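Long-range contacts in B12-binding domain-containing protein (Kitasatospora setae, PDB 6WTE), which acts as a methyltransferase of the radical S-adenosylmethionine family, with cobalamin and a [4Fe-4S] cluster, by non-radical catalysis: residues D271-L276 / W306-P311; G219-K224 / Q267-S272; H280-L285 / P313-F318; V330-D335 / T374-L379. One frame throughout, in Å; residues are numbered along the deposited sequence.

Contact 1. Residues D271-L276 / W306-P311; sequences DSEFNL and WVYCQP. With SF4 (iron/sulfur cluster), chain C.
A bend at chi2 (-75°) folds the side chain of Glu-273 back toward the end of strand 304-309, while Gln-310, bent likewise at chi2 (-64°), brings its amide up to the same carboxylate. OE2 of Glu-273 binds the cluster iron FE3 at 1.9 Å. The amide of Gln-310 stands steeply to the carboxylate, the two planes 71° apart, and its NE2 donates a weak hydrogen bond of 3.2 Å to Glu-273 OE1. That same OE1 lies at the edge of the Tyr-308 ring, near the ring plane, 3.2 Å from CD1. Outside the pair, Tyr-354 and Lys-346 hold OE1 of Gln-310, which fixes which end of the amide faces the glutamate. The loop 271-276 is tied to the strand by backbone as well: Phe-274 N donates to Tyr-308 O. Next to it Asn-275 works as a two-way bridge, OD1 accepting from Gln-310 N at 2.9 Å and ND2 donating to Gln-310 O at 2.8 Å, the latter from above the carbonyl plane; ND2 is shared with Pro-313 O. Phe-274 CD2 packs on Val-307 CG1 at 3.7 Å, and Leu-276 CD1 lies 3.8 Å from cluster sulfur S4. A type I turn from Glu-273 to Leu-276 carries the loop's share of these groups. Cys-227, Cys-231 and Cys-234 also bind the cluster, and Glu-273 adds a fourth protein ligand, at the iron where S-adenosylmethionine binds in typical radical SAM enzymes; carboxylate occupancy there is consistent with non-radical catalysis.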
loop_
_atom_site.group_PDB
_atom_site.type_symbol
_atom_site.label_atom_id
_atom_site.label_comp_id
_atom_site.label_asym_id
_atom_site.label_seq_id
_atom_site.Cartn_x
_atom_site.Cartn_y
_atom_site.Cartn_z
ATOM N N ASP A 271 -3.163 -4.032 8.035
ATOM C CA ASP A 271 -4.467 -4.337 7.472
ATOM C C ASP A 271 -4.875 -3.250 6.485
ATOM O O ASP A 271 -4.353 -2.133 6.500
ATOM C CB ASP A 271 -5.510 -4.428 8.587
ATOM C CG ASP A 271 -5.133 -5.434 9.650
ATOM O OD1 ASP A 271 -4.212 -6.241 9.410
ATOM O OD2 ASP A 271 -5.742 -5.407 10.736
ATOM N N SER A 272 -5.858 -3.574 5.644
ATOM C CA SER A 272 -6.493 -2.529 4.851
ATOM C C SER A 272 -7.126 -1.482 5.763
ATOM O O SER A 272 -6.912 -0.276 5.591
ATOM C CB SER A 272 -7.529 -3.142 3.910
ATOM O OG SER A 272 -6.891 -3.882 2.877
ATOM N N GLU A 273 -7.899 -1.931 6.751
ATOM C CA GLU A 273 -8.498 -1.046 7.752
ATOM C C GLU A 273 -8.554 -1.822 9.058
ATOM O O GLU A 273 -9.208 -2.866 9.115
ATOM C CB GLU A 273 -9.911 -0.595 7.347
ATOM C CG GLU A 273 -10.050 -0.059 5.928
ATOM C CD GLU A 273 -9.479 1.331 5.765
ATOM O OE1 GLU A 273 -9.127 1.957 6.789
ATOM O OE2 GLU A 273 -9.402 1.810 4.615
ATOM N N PHE A 274 -7.901 -1.315 10.108
ATOM C CA PHE A 274 -7.799 -2.110 11.332
ATOM C C PHE A 274 -9.162 -2.333 11.981
ATOM O O PHE A 274 -9.425 -3.420 12.507
ATOM C CB PHE A 274 -6.837 -1.456 12.328
ATOM C CG PHE A 274 -6.690 -2.221 13.625
ATOM C CD1 PHE A 274 -6.284 -3.543 13.626
ATOM C CD2 PHE A 274 -6.961 -1.611 14.841
ATOM C CE1 PHE A 274 -6.146 -4.251 14.818
ATOM C CE2 PHE A 274 -6.828 -2.308 16.034
ATOM C CZ PHE A 274 -6.420 -3.628 16.024
ATOM N N ASN A 275 -10.052 -1.332 11.950
ATOM C CA ASN A 275 -11.318 -1.436 12.669
ATOM C C ASN A 275 -12.462 -1.999 11.827
ATOM O O ASN A 275 -13.585 -2.095 12.328
ATOM C CB ASN A 275 -11.735 -0.067 13.244
ATOM C CG ASN A 275 -11.999 0.975 12.165
ATOM O OD1 ASN A 275 -11.377 0.964 11.100
ATOM N ND2 ASN A 275 -12.918 1.893 12.444
ATOM N N LEU A 276 -12.229 -2.358 10.569
ATOM C CA LEU A 276 -13.207 -3.187 9.881
ATOM C C LEU A 276 -12.949 -4.636 10.269
ATOM O O LEU A 276 -11.837 -4.996 10.659
ATOM C CB LEU A 276 -13.143 -2.978 8.368
ATOM C CG LEU A 276 -13.461 -1.542 7.927
ATOM C CD1 LEU A 276 -13.549 -1.439 6.406
ATOM C CD2 LEU A 276 -14.761 -1.026 8.566
ATOM N N TRP A 306 0.387 1.752 16.214
ATOM C CA TRP A 306 -0.086 2.773 15.290
ATOM C C TRP A 306 -1.029 2.096 14.311
ATOM O O TRP A 306 -0.643 1.129 13.650
ATOM C CB TRP A 306 1.088 3.441 14.571
ATOM C CG TRP A 306 2.084 4.026 15.540
ATOM C CD1 TRP A 306 3.132 3.378 16.133
ATOM C CD2 TRP A 306 2.104 5.366 16.042
ATOM N NE1 TRP A 306 3.804 4.237 16.974
ATOM C CE2 TRP A 306 3.187 5.461 16.939
ATOM C CE3 TRP A 306 1.303 6.493 15.830
ATOM C CZ2 TRP A 306 3.499 6.644 17.606
ATOM C CZ3 TRP A 306 1.616 7.665 16.499
ATOM C CH2 TRP A 306 2.705 7.732 17.374
ATOM N N VAL A 307 -2.268 2.577 14.239
ATOM C CA VAL A 307 -3.295 1.890 13.463
ATOM C C VAL A 307 -3.889 2.842 12.431
ATOM O O VAL A 307 -3.792 4.067 12.539
ATOM C CB VAL A 307 -4.409 1.296 14.360
ATOM C CG1 VAL A 307 -3.815 0.336 15.389
ATOM C CG2 VAL A 307 -5.220 2.406 15.066
ATOM N N TYR A 308 -4.488 2.246 11.399
ATOM C CA TYR A 308 -5.188 2.967 10.344
ATOM C C TYR A 308 -6.628 2.484 10.329
ATOM O O TYR A 308 -6.875 1.273 10.315
ATOM C CB TYR A 308 -4.543 2.744 8.966
ATOM C CG TYR A 308 -5.109 3.676 7.915
ATOM C CD1 TYR A 308 -6.260 3.349 7.207
ATOM C CD2 TYR A 308 -4.501 4.897 7.651
ATOM C CE1 TYR A 308 -6.786 4.210 6.261
ATOM C CE2 TYR A 308 -5.015 5.759 6.708
ATOM C CZ TYR A 308 -6.157 5.413 6.019
ATOM O OH TYR A 308 -6.668 6.273 5.076
ATOM N N CYS A 309 -7.574 3.427 10.322
ATOM C CA CYS A 309 -8.974 3.111 10.557
ATOM C C CYS A 309 -9.863 3.874 9.593
ATOM O O CYS A 309 -9.469 4.888 9.012
ATOM C CB CYS A 309 -9.423 3.473 11.985
ATOM S SG CYS A 309 -8.752 2.456 13.295
ATOM N N GLN A 310 -11.074 3.378 9.453
ATOM C CA GLN A 310 -12.185 4.136 8.902
ATOM C C GLN A 310 -12.943 4.803 10.038
ATOM O O GLN A 310 -12.766 4.443 11.209
ATOM C CB GLN A 310 -13.111 3.220 8.102
ATOM C CG GLN A 310 -12.511 2.768 6.777
ATOM C CD GLN A 310 -12.285 3.929 5.833
ATOM O OE1 GLN A 310 -13.239 4.532 5.340
ATOM N NE2 GLN A 310 -11.021 4.272 5.604
ATOM N N PRO A 311 -13.763 5.815 9.738
ATOM C CA PRO A 311 -14.467 6.514 10.824
ATOM C C PRO A 311 -15.400 5.630 11.629
ATOM O O PRO A 311 -15.680 5.947 12.791
ATOM C CB PRO A 311 -15.241 7.615 10.086
ATOM C CG PRO A 311 -14.443 7.873 8.867
ATOM C CD PRO A 311 -13.890 6.529 8.455
HETATM FE FE1 SF4 C . -12.544 1.600 1.322
HETATM FE FE2 SF4 C . -11.555 -0.874 1.992
HETATM FE FE3 SF4 C . -10.393 1.343 3.033
HETATM FE FE4 SF4 C . -10.104 0.791 0.404
HETATM S S1 SF4 C . -9.308 -0.452 2.135
HETATM S S2 SF4 C . -10.604 2.815 1.316
HETATM S S3 SF4 C . -12.123 -0.154 -0.093
HETATM S S4 SF4 C . -12.545 0.651 3.385
#

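Contact 2. Residues G219-K224 / Q267-S272; sequences GSILTK and QHTTDS
Gly-219 and Gln-267 open a parallel pairing of strands 219-221 and 266-269, neighbours in the beta-alpha barrel of the radical SAM core. Gly-219 O takes the N-H of His-268 at 2.6 Å, and His-268 O takes that of Ile-221. Thr-270 N donates to Ile-221 O at 2.8 Å. The same carbonyl receives a weak second bond from the Thr-270 hydroxyl. Beyond the strands the carboxylate of Asp-271 replaces the backbone as acceptor. Its OD1 receives two N-H groups: Thr-223 N at 2.8 Å on the syn lone pair, and Lys-224 N at 3.1 Å from well above the carboxylate plane. OD2 takes the hydroxyl of Thr-223, OG1 to OD2 being very short at 2.5 Å. In the conformer given, Lys-224 NZ bonds to the carbonyls of Phe-274 and Leu-276. Gln-267 NE2 is satisfied by Met-256 O and Ile-264 O, whereas its buried OE1 has no partner in the model. With CG anti to the backbone N (chi1 -163°), His-268 swings its ring so that ND1 meets Thr-269 O. Ser-220 CB and Thr-270 CG2 pack together, and both residues line the cobalamin pocket with Asp-271 and Ser-272. Past the last direct bond, one water joins the segments, accepting from Ser-272 N at 2.9 Å and donating to Lys-224 O at 2.8 Å.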
loop_
_atom_site.group_PDB
_atom_site.type_symbol
_atom_site.label_atom_id
_atom_site.label_comp_id
_atom_site.label_asym_id
_atom_site.label_seq_id
_atom_site.Cartn_x
_atom_site.Cartn_y
_atom_site.Cartn_z
ATOM N N GLY A 219 7.902 -1.148 12.967
ATOM C CA GLY A 219 7.453 -2.523 12.898
ATOM C C GLY A 219 6.124 -2.605 12.171
ATOM O O GLY A 219 5.283 -1.709 12.263
ATOM N N SER A 220 5.958 -3.663 11.397
ATOM C CA SER A 220 4.716 -3.915 10.690
ATOM C C SER A 220 4.080 -5.175 11.257
ATOM O O SER A 220 4.776 -6.138 11.588
ATOM C CB SER A 220 4.978 -4.076 9.190
ATOM O OG SER A 220 6.132 -4.879 8.987
ATOM N N ILE A 221 2.760 -5.171 11.384
ATOM C CA ILE A 221 2.057 -6.364 11.836
ATOM C C ILE A 221 0.753 -6.468 11.066
ATOM O O ILE A 221 -0.042 -5.524 11.040
ATOM C CB ILE A 221 1.800 -6.368 13.357
ATOM C CG1 ILE A 221 1.069 -7.650 13.761
ATOM C CG2 ILE A 221 1.032 -5.123 13.797
ATOM C CD1 ILE A 221 1.912 -8.924 13.594
ATOM N N LEU A 222 0.543 -7.616 10.437
ATOM C CA LEU A 222 -0.693 -7.919 9.739
ATOM C C LEU A 222 -1.611 -8.686 10.678
ATOM O O LEU A 222 -1.173 -9.630 11.343
ATOM C CB LEU A 222 -0.397 -8.752 8.493
ATOM C CG LEU A 222 -1.621 -9.232 7.721
ATOM C CD1 LEU A 222 -2.326 -8.044 7.094
ATOM C CD2 LEU A 222 -1.192 -10.244 6.661
ATOM N N THR A 223 -2.878 -8.281 10.746
ATOM C CA THR A 223 -3.845 -9.042 11.529
ATOM C C THR A 223 -4.886 -9.746 10.674
ATOM O O THR A 223 -5.413 -10.785 11.087
ATOM C CB THR A 223 -4.546 -8.138 12.562
ATOM O OG1 THR A 223 -5.709 -7.518 11.992
ATOM C CG2 THR A 223 -3.590 -7.057 13.073
ATOM N N LYS A 224 -5.155 -9.242 9.476
ATOM C CA LYS A 224 -6.154 -9.839 8.602
ATOM C C LYS A 224 -5.948 -9.314 7.189
ATOM O O LYS A 224 -5.656 -8.130 6.999
ATOM C CB LYS A 224 -7.575 -9.525 9.092
ATOM C CG LYS A 224 -7.861 -8.034 9.227
ATOM C CD LYS A 224 -8.821 -7.749 10.376
ATOM C CE LYS A 224 -8.939 -6.252 10.625
ATOM N NZ LYS A 224 -9.644 -5.947 11.905
ATOM N N GLN A 267 4.903 -0.350 16.341
ATOM C CA GLN A 267 4.394 -1.281 15.345
ATOM C C GLN A 267 3.172 -0.683 14.675
ATOM O O GLN A 267 2.306 -0.106 15.338
ATOM C CB GLN A 267 4.062 -2.637 15.975
ATOM C CG GLN A 267 5.266 -3.249 16.690
ATOM C CD GLN A 267 4.957 -4.561 17.384
ATOM O OE1 GLN A 267 3.899 -5.146 17.180
ATOM N NE2 GLN A 267 5.891 -5.027 18.214
ATOM N N HIS A 268 3.129 -0.803 13.356
ATOM C CA HIS A 268 2.050 -0.255 12.547
ATOM C C HIS A 268 1.240 -1.411 11.976
ATOM O O HIS A 268 1.810 -2.326 11.373
ATOM C CB HIS A 268 2.629 0.618 11.431
ATOM C CG HIS A 268 1.634 1.540 10.798
ATOM N ND1 HIS A 268 0.688 1.108 9.892
ATOM C CD2 HIS A 268 1.438 2.872 10.940
ATOM C CE1 HIS A 268 -0.047 2.133 9.504
ATOM N NE2 HIS A 268 0.384 3.216 10.126
ATOM N N THR A 269 -0.082 -1.383 12.177
ATOM C CA THR A 269 -0.928 -2.412 11.581
ATOM C C THR A 269 -0.897 -2.271 10.064
ATOM O O THR A 269 -0.884 -1.158 9.534
ATOM C CB THR A 269 -2.375 -2.311 12.086
ATOM O OG1 THR A 269 -2.900 -1.007 11.808
ATOM C CG2 THR A 269 -2.441 -2.571 13.578
ATOM N N THR A 270 -0.853 -3.406 9.360
ATOM C CA THR A 270 -0.817 -3.390 7.900
ATOM C C THR A 270 -2.076 -3.985 7.280
ATOM O O THR A 270 -2.048 -4.438 6.129
ATOM C CB THR A 270 0.417 -4.120 7.378
ATOM O OG1 THR A 270 0.354 -5.496 7.773
ATOM C CG2 THR A 270 1.673 -3.475 7.925
ATOM N N ASP A 271 -3.163 -4.032 8.035
ATOM C CA ASP A 271 -4.467 -4.337 7.472
ATOM C C ASP A 271 -4.875 -3.250 6.485
ATOM O O ASP A 271 -4.353 -2.133 6.500
ATOM C CB ASP A 271 -5.510 -4.428 8.587
ATOM C CG ASP A 271 -5.133 -5.434 9.650
ATOM O OD1 ASP A 271 -4.212 -6.241 9.410
ATOM O OD2 ASP A 271 -5.742 -5.407 10.736
ATOM N N SER A 272 -5.858 -3.574 5.644
ATOM C CA SER A 272 -6.493 -2.529 4.851
ATOM C C SER A 272 -7.126 -1.482 5.763
ATOM O O SER A 272 -6.912 -0.276 5.591
ATOM C CB SER A 272 -7.529 -3.142 3.910
ATOM O OG SER A 272 -6.891 -3.882 2.877
HETATM O O HOH W 1 -7.301 -6.111 6.011
#

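Contact 3. Residues H280-L285 / P313-F318; sequences HAKNLL and PFDEEF
Lys-282 NZ meets two acidic side chains at the start of helix 316-325. Glu-317 OE1 is the shorter partner at 2.7 Å, met on its anti side, somewhat out of the carboxylate plane, and the two side chains cross at about a right angle. Asp-315 offers both carboxylate oxygens, each 3.2 Å from NZ and each through its syn lone pair, so the ammonium sits in the fork of the group. Reaching this point takes a lysine chain extended beyond CG (chi2 -179°), and its methylenes run past Phe-318, CE lying 3.8 Å from Phe-318 CB. Under the charged layer Leu-285 CD1 approaches Phe-318 CE1 at 3.6 Å, with Ala-281 CB at 4.1 Å from the same carbon. A second shell sets the acids. Asp-315 occupies the N-cap position, and its OD1 accepts Phe-318 N at 2.9 Å with an N-H...O angle of 159°, which fixes the carboxylate that Lys-282 grips. Glu-317 turns its other oxygen, OE2, to Arg-286 in a salt bridge. The Phe-318 ring, in turn, presents its edge to a face of Phe-314, while Asn-275 from the loop before helix 278-294, and Leu-321 and Leu-322 of helix 316-325, border the patch. This apolar patch beneath a salt-bridge network joins helices 278-294 and 316-325, two successive outer helices of the radical SAM barrel, with the N-cap of helix 316-325 built into the network.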
loop_
_atom_site.group_PDB
_atom_site.type_symbol
_atom_site.label_atom_id
_atom_site.label_comp_id
_atom_site.label_asym_id
_atom_site.label_seq_id
_atom_site.Cartn_x
_atom_site.Cartn_y
_atom_site.Cartn_z
ATOM N N HIS A 280 -12.713 -9.134 15.426
ATOM C CA HIS A 280 -11.338 -9.621 15.425
ATOM C C HIS A 280 -10.381 -8.583 16.003
ATOM O O HIS A 280 -9.491 -8.918 16.792
ATOM C CB HIS A 280 -10.936 -9.988 13.995
ATOM C CG HIS A 280 -9.590 -10.633 13.882
ATOM N ND1 HIS A 280 -8.449 -9.919 13.584
ATOM C CD2 HIS A 280 -9.212 -11.930 13.975
ATOM C CE1 HIS A 280 -7.420 -10.746 13.522
ATOM N NE2 HIS A 280 -7.857 -11.973 13.753
ATOM N N ALA A 281 -10.557 -7.314 15.628
ATOM C CA ALA A 281 -9.687 -6.264 16.146
ATOM C C ALA A 281 -9.806 -6.153 17.661
ATOM O O ALA A 281 -8.796 -6.065 18.371
ATOM C CB ALA A 281 -10.025 -4.928 15.483
ATOM N N LYS A 282 -11.041 -6.160 18.174
ATOM C CA LYS A 282 -11.237 -6.064 19.617
ATOM C C LYS A 282 -10.695 -7.294 20.337
ATOM O O LYS A 282 -10.095 -7.173 21.409
ATOM C CB LYS A 282 -12.713 -5.855 19.942
ATOM C CG LYS A 282 -13.186 -4.447 19.638
ATOM C CD LYS A 282 -14.654 -4.265 19.988
ATOM C CE LYS A 282 -15.050 -2.801 19.917
ATOM N NZ LYS A 282 -16.482 -2.603 20.309
ATOM N N ASN A 283 -10.885 -8.487 19.766
ATOM C CA ASN A 283 -10.311 -9.683 20.378
ATOM C C ASN A 283 -8.788 -9.620 20.394
ATOM O O ASN A 283 -8.145 -10.065 21.357
ATOM C CB ASN A 283 -10.775 -10.935 19.628
ATOM C CG ASN A 283 -12.197 -11.325 19.964
ATOM O OD1 ASN A 283 -12.716 -10.974 21.022
ATOM N ND2 ASN A 283 -12.836 -12.065 19.061
ATOM N N LEU A 284 -8.192 -9.078 19.332
ATOM C CA LEU A 284 -6.742 -8.925 19.286
ATOM C C LEU A 284 -6.253 -7.998 20.395
ATOM O O LEU A 284 -5.285 -8.308 21.099
ATOM C CB LEU A 284 -6.322 -8.382 17.926
ATOM C CG LEU A 284 -4.804 -8.318 17.763
ATOM C CD1 LEU A 284 -4.264 -9.726 17.605
ATOM C CD2 LEU A 284 -4.436 -7.452 16.572
ATOM N N LEU A 285 -6.903 -6.837 20.546
ATOM C CA LEU A 285 -6.494 -5.891 21.577
ATOM C C LEU A 285 -6.658 -6.494 22.966
ATOM O O LEU A 285 -5.782 -6.338 23.827
ATOM C CB LEU A 285 -7.297 -4.598 21.443
ATOM C CG LEU A 285 -7.060 -3.865 20.118
ATOM C CD1 LEU A 285 -8.055 -2.718 19.956
ATOM C CD2 LEU A 285 -5.627 -3.357 20.024
ATOM N N PRO A 313 -16.604 1.303 12.326
ATOM C CA PRO A 313 -17.006 1.509 13.719
ATOM C C PRO A 313 -15.836 1.899 14.607
ATOM O O PRO A 313 -14.778 1.268 14.547
ATOM C CB PRO A 313 -17.556 0.144 14.122
ATOM C CG PRO A 313 -16.747 -0.835 13.306
ATOM C CD PRO A 313 -16.347 -0.120 12.029
ATOM N N PHE A 314 -16.028 2.927 15.440
ATOM C CA PHE A 314 -14.984 3.372 16.365
ATOM C C PHE A 314 -15.716 3.862 17.614
ATOM O O PHE A 314 -16.058 5.042 17.713
ATOM C CB PHE A 314 -14.114 4.470 15.760
ATOM C CG PHE A 314 -12.806 4.691 16.489
ATOM C CD1 PHE A 314 -12.770 5.339 17.718
ATOM C CD2 PHE A 314 -11.610 4.264 15.932
ATOM C CE1 PHE A 314 -11.571 5.545 18.379
ATOM C CE2 PHE A 314 -10.408 4.465 16.584
ATOM C CZ PHE A 314 -10.383 5.098 17.812
ATOM N N ASP A 315 -15.966 2.945 18.550
ATOM C CA ASP A 315 -16.781 3.277 19.711
ATOM C C ASP A 315 -15.921 3.360 20.970
ATOM O O ASP A 315 -14.697 3.186 20.942
ATOM C CB ASP A 315 -17.943 2.284 19.875
ATOM C CG ASP A 315 -17.494 0.842 20.085
ATOM O OD1 ASP A 315 -16.327 0.589 20.439
ATOM O OD2 ASP A 315 -18.338 -0.060 19.890
ATOM N N GLU A 316 -16.588 3.644 22.091
ATOM C CA GLU A 316 -15.874 3.869 23.343
ATOM C C GLU A 316 -15.104 2.627 23.774
ATOM O O GLU A 316 -13.952 2.723 24.219
ATOM C CB GLU A 316 -16.856 4.305 24.429
ATOM C CG GLU A 316 -16.201 4.667 25.748
ATOM C CD GLU A 316 -17.203 5.189 26.758
ATOM O OE1 GLU A 316 -18.410 5.218 26.433
ATOM O OE2 GLU A 316 -16.783 5.576 27.871
ATOM N N GLU A 317 -15.721 1.448 23.651
ATOM C CA GLU A 317 -15.027 0.217 24.016
ATOM C C GLU A 317 -13.776 0.021 23.172
ATOM O O GLU A 317 -12.731 -0.401 23.681
ATOM C CB GLU A 317 -15.957 -0.987 23.869
ATOM C CG GLU A 317 -15.288 -2.309 24.246
ATOM C CD GLU A 317 -16.101 -3.527 23.858
ATOM O OE1 GLU A 317 -16.758 -3.506 22.794
ATOM O OE2 GLU A 317 -16.083 -4.510 24.629
ATOM N N PHE A 318 -13.867 0.310 21.872
ATOM C CA PHE A 318 -12.697 0.189 21.011
ATOM C C PHE A 318 -11.595 1.137 21.459
ATOM O O PHE A 318 -10.425 0.747 21.538
ATOM C CB PHE A 318 -13.089 0.462 19.557
ATOM C CG PHE A 318 -12.012 0.116 18.554
ATOM C CD1 PHE A 318 -11.455 -1.149 18.525
ATOM C CD2 PHE A 318 -11.582 1.054 17.623
ATOM C CE1 PHE A 318 -10.470 -1.474 17.594
ATOM C CE2 PHE A 318 -10.608 0.731 16.683
ATOM C CZ PHE A 318 -10.048 -0.534 16.676
#

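Contact 4. Residues V330-D335 / T374-L379; sequences VNVGSD and TMVEAL
Val-330 and Thr-374 begin the pairing of two parallel strands, 327-335 and 373-380, in the curled sheet of the radical SAM barrel. Val-330 O accepts Met-375 N at 2.9 Å. Asn-331 turns to the opposite face from Val-330 and Val-332; its chi1 of -163° swings the amide out alongside Met-375, where it reaches Glu-377. The amide is nearly parallel to that carboxylate, 13° apart, and ND2 gives OE2 a weak bond of 3.3 Å. OD1 of Asn-331 meanwhile lies 3.2 Å from Glu-377 CG. Val-332 N donates to Met-375 O and its O accepts Glu-377 N, while CG1 packs on Val-376 CG2 at 3.7 Å. Helix 357-369 covers this valine face through Leu-363 and Val-364. Gly-333 centres an inverse gamma turn, and the register slips by one residue between Val-332 and Asp-335: a beta bulge. Ser-334 rests its OG 3.7 Å from Val-376 CG1, and that hydroxyl is hydrogen-bonded to Thr-360 OG1. Pairing resumes at Asp-335, whose N donates to Glu-377 O at 2.8 Å; its OD2 forms a salt bridge with Lys-346, the lysine that also holds Gln-310 near the iron-sulfur cluster. At the last rung Leu-379 N donates to Asp-335 O at 2.9 Å.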
loop_
_atom_site.group_PDB
_atom_site.type_symbol
_atom_site.label_atom_id
_atom_site.label_comp_id
_atom_site.label_asym_id
_atom_site.label_seq_id
_atom_site.Cartn_x
_atom_site.Cartn_y
_atom_site.Cartn_z
ATOM N N VAL A 330 -3.907 7.035 15.849
ATOM C CA VAL A 330 -4.901 6.535 14.905
ATOM C C VAL A 330 -4.897 7.449 13.689
ATOM O O VAL A 330 -5.011 8.673 13.821
ATOM C CB VAL A 330 -6.311 6.472 15.529
ATOM C CG1 VAL A 330 -7.361 6.110 14.470
ATOM C CG2 VAL A 330 -6.339 5.472 16.679
ATOM N N ASN A 331 -4.757 6.851 12.516
ATOM C CA ASN A 331 -4.890 7.533 11.239
ATOM C C ASN A 331 -6.226 7.104 10.645
ATOM O O ASN A 331 -6.501 5.904 10.551
ATOM C CB ASN A 331 -3.724 7.161 10.313
ATOM C CG ASN A 331 -3.569 8.117 9.142
ATOM O OD1 ASN A 331 -4.497 8.832 8.775
ATOM N ND2 ASN A 331 -2.385 8.126 8.549
ATOM N N VAL A 332 -7.075 8.071 10.295
ATOM C CA VAL A 332 -8.426 7.775 9.825
ATOM C C VAL A 332 -8.622 8.328 8.415
ATOM O O VAL A 332 -8.347 9.508 8.153
ATOM C CB VAL A 332 -9.507 8.317 10.781
ATOM C CG1 VAL A 332 -9.370 9.820 10.977
ATOM C CG2 VAL A 332 -10.887 7.964 10.226
ATOM N N GLY A 333 -9.101 7.471 7.513
ATOM C CA GLY A 333 -9.433 7.876 6.155
ATOM C C GLY A 333 -10.838 8.441 6.045
ATOM O O GLY A 333 -11.711 7.857 5.393
ATOM N N SER A 334 -11.070 9.577 6.699
ATOM C CA SER A 334 -12.381 10.217 6.629
ATOM C C SER A 334 -12.686 10.684 5.210
ATOM O O SER A 334 -13.835 10.607 4.757
ATOM C CB SER A 334 -12.437 11.384 7.614
ATOM O OG SER A 334 -12.052 10.969 8.917
ATOM N N ASP A 335 -11.674 11.217 4.523
ATOM C CA ASP A 335 -11.638 11.473 3.083
ATOM C C ASP A 335 -12.462 12.681 2.642
ATOM O O ASP A 335 -11.966 13.492 1.853
ATOM C CB ASP A 335 -12.040 10.209 2.315
ATOM C CG ASP A 335 -10.938 9.164 2.328
ATOM O OD1 ASP A 335 -9.761 9.559 2.493
ATOM O OD2 ASP A 335 -11.236 7.959 2.191
ATOM N N THR A 374 -3.985 11.682 16.607
ATOM C CA THR A 374 -4.888 11.467 15.483
ATOM C C THR A 374 -4.359 12.135 14.227
ATOM O O THR A 374 -3.911 13.285 14.265
ATOM C CB THR A 374 -6.281 12.024 15.782
ATOM O OG1 THR A 374 -6.151 13.363 16.274
ATOM C CG2 THR A 374 -6.985 11.174 16.825
ATOM N N MET A 375 -4.444 11.421 13.107
ATOM C CA MET A 375 -4.224 12.011 11.796
ATOM C C MET A 375 -5.466 11.786 10.948
ATOM O O MET A 375 -5.842 10.637 10.690
ATOM C CB MET A 375 -3.002 11.417 11.106
ATOM C CG MET A 375 -2.838 11.969 9.721
ATOM S SD MET A 375 -1.137 11.935 9.206
ATOM C CE MET A 375 -1.305 12.557 7.532
ATOM N N VAL A 376 -6.099 12.875 10.521
ATOM C CA VAL A 376 -7.300 12.818 9.689
ATOM C C VAL A 376 -6.917 13.153 8.256
ATOM O O VAL A 376 -6.285 14.187 8.001
ATOM C CB VAL A 376 -8.382 13.778 10.210
ATOM C CG1 VAL A 376 -9.608 13.754 9.295
ATOM C CG2 VAL A 376 -8.770 13.412 11.630
ATOM N N GLU A 377 -7.330 12.302 7.316
ATOM C CA GLU A 377 -6.963 12.429 5.912
ATOM C C GLU A 377 -8.165 12.855 5.078
ATOM O O GLU A 377 -9.281 12.375 5.291
ATOM C CB GLU A 377 -6.415 11.109 5.368
ATOM C CG GLU A 377 -5.290 10.533 6.196
ATOM C CD GLU A 377 -3.934 10.781 5.584
ATOM O OE1 GLU A 377 -3.787 11.766 4.822
ATOM O OE2 GLU A 377 -3.013 9.989 5.868
ATOM N N ALA A 378 -7.929 13.774 4.143
ATOM C CA ALA A 378 -8.918 14.190 3.161
ATOM C C ALA A 378 -8.362 14.002 1.754
ATOM O O ALA A 378 -7.159 14.143 1.520
ATOM C CB ALA A 378 -9.315 15.655 3.362
ATOM N N LEU A 379 -9.246 13.672 0.815
ATOM C CA LEU A 379 -8.875 13.540 -0.592
ATOM C C LEU A 379 -9.783 14.440 -1.413
ATOM O O LEU A 379 -11.009 14.315 -1.344
ATOM C CB LEU A 379 -8.979 12.087 -1.065
ATOM C CG LEU A 379 -8.769 11.868 -2.565
ATOM C CD1 LEU A 379 -7.412 12.389 -3.034
ATOM C CD2 LEU A 379 -8.937 10.389 -2.907
#

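How the contacts relate
Contacts 1, 2 and 4 are buried and follow one curled sheet: strand 266-269 of contact 2 neighbours strand 304-309 of contact 1, which neighbours strand 327-335 of contact 4. Contact 3 is only partly buried and joins the helices outside that sheet; its cross-contact bonds are ion pairs, whereas the others are bound across mainly by backbone and amide or carboxylate hydrogen bonds. Contacts 1 and 2 share Asp-271 and Ser-272 and sit at the cofactors, metal binding in one and carboxylate-to-backbone bonds in the other. Contact 4, with its centre about 17 Å from that of contact 2, relies mainly on strand pairing. Asn-275 bonds to Pro-313, linking contacts 1 and 3.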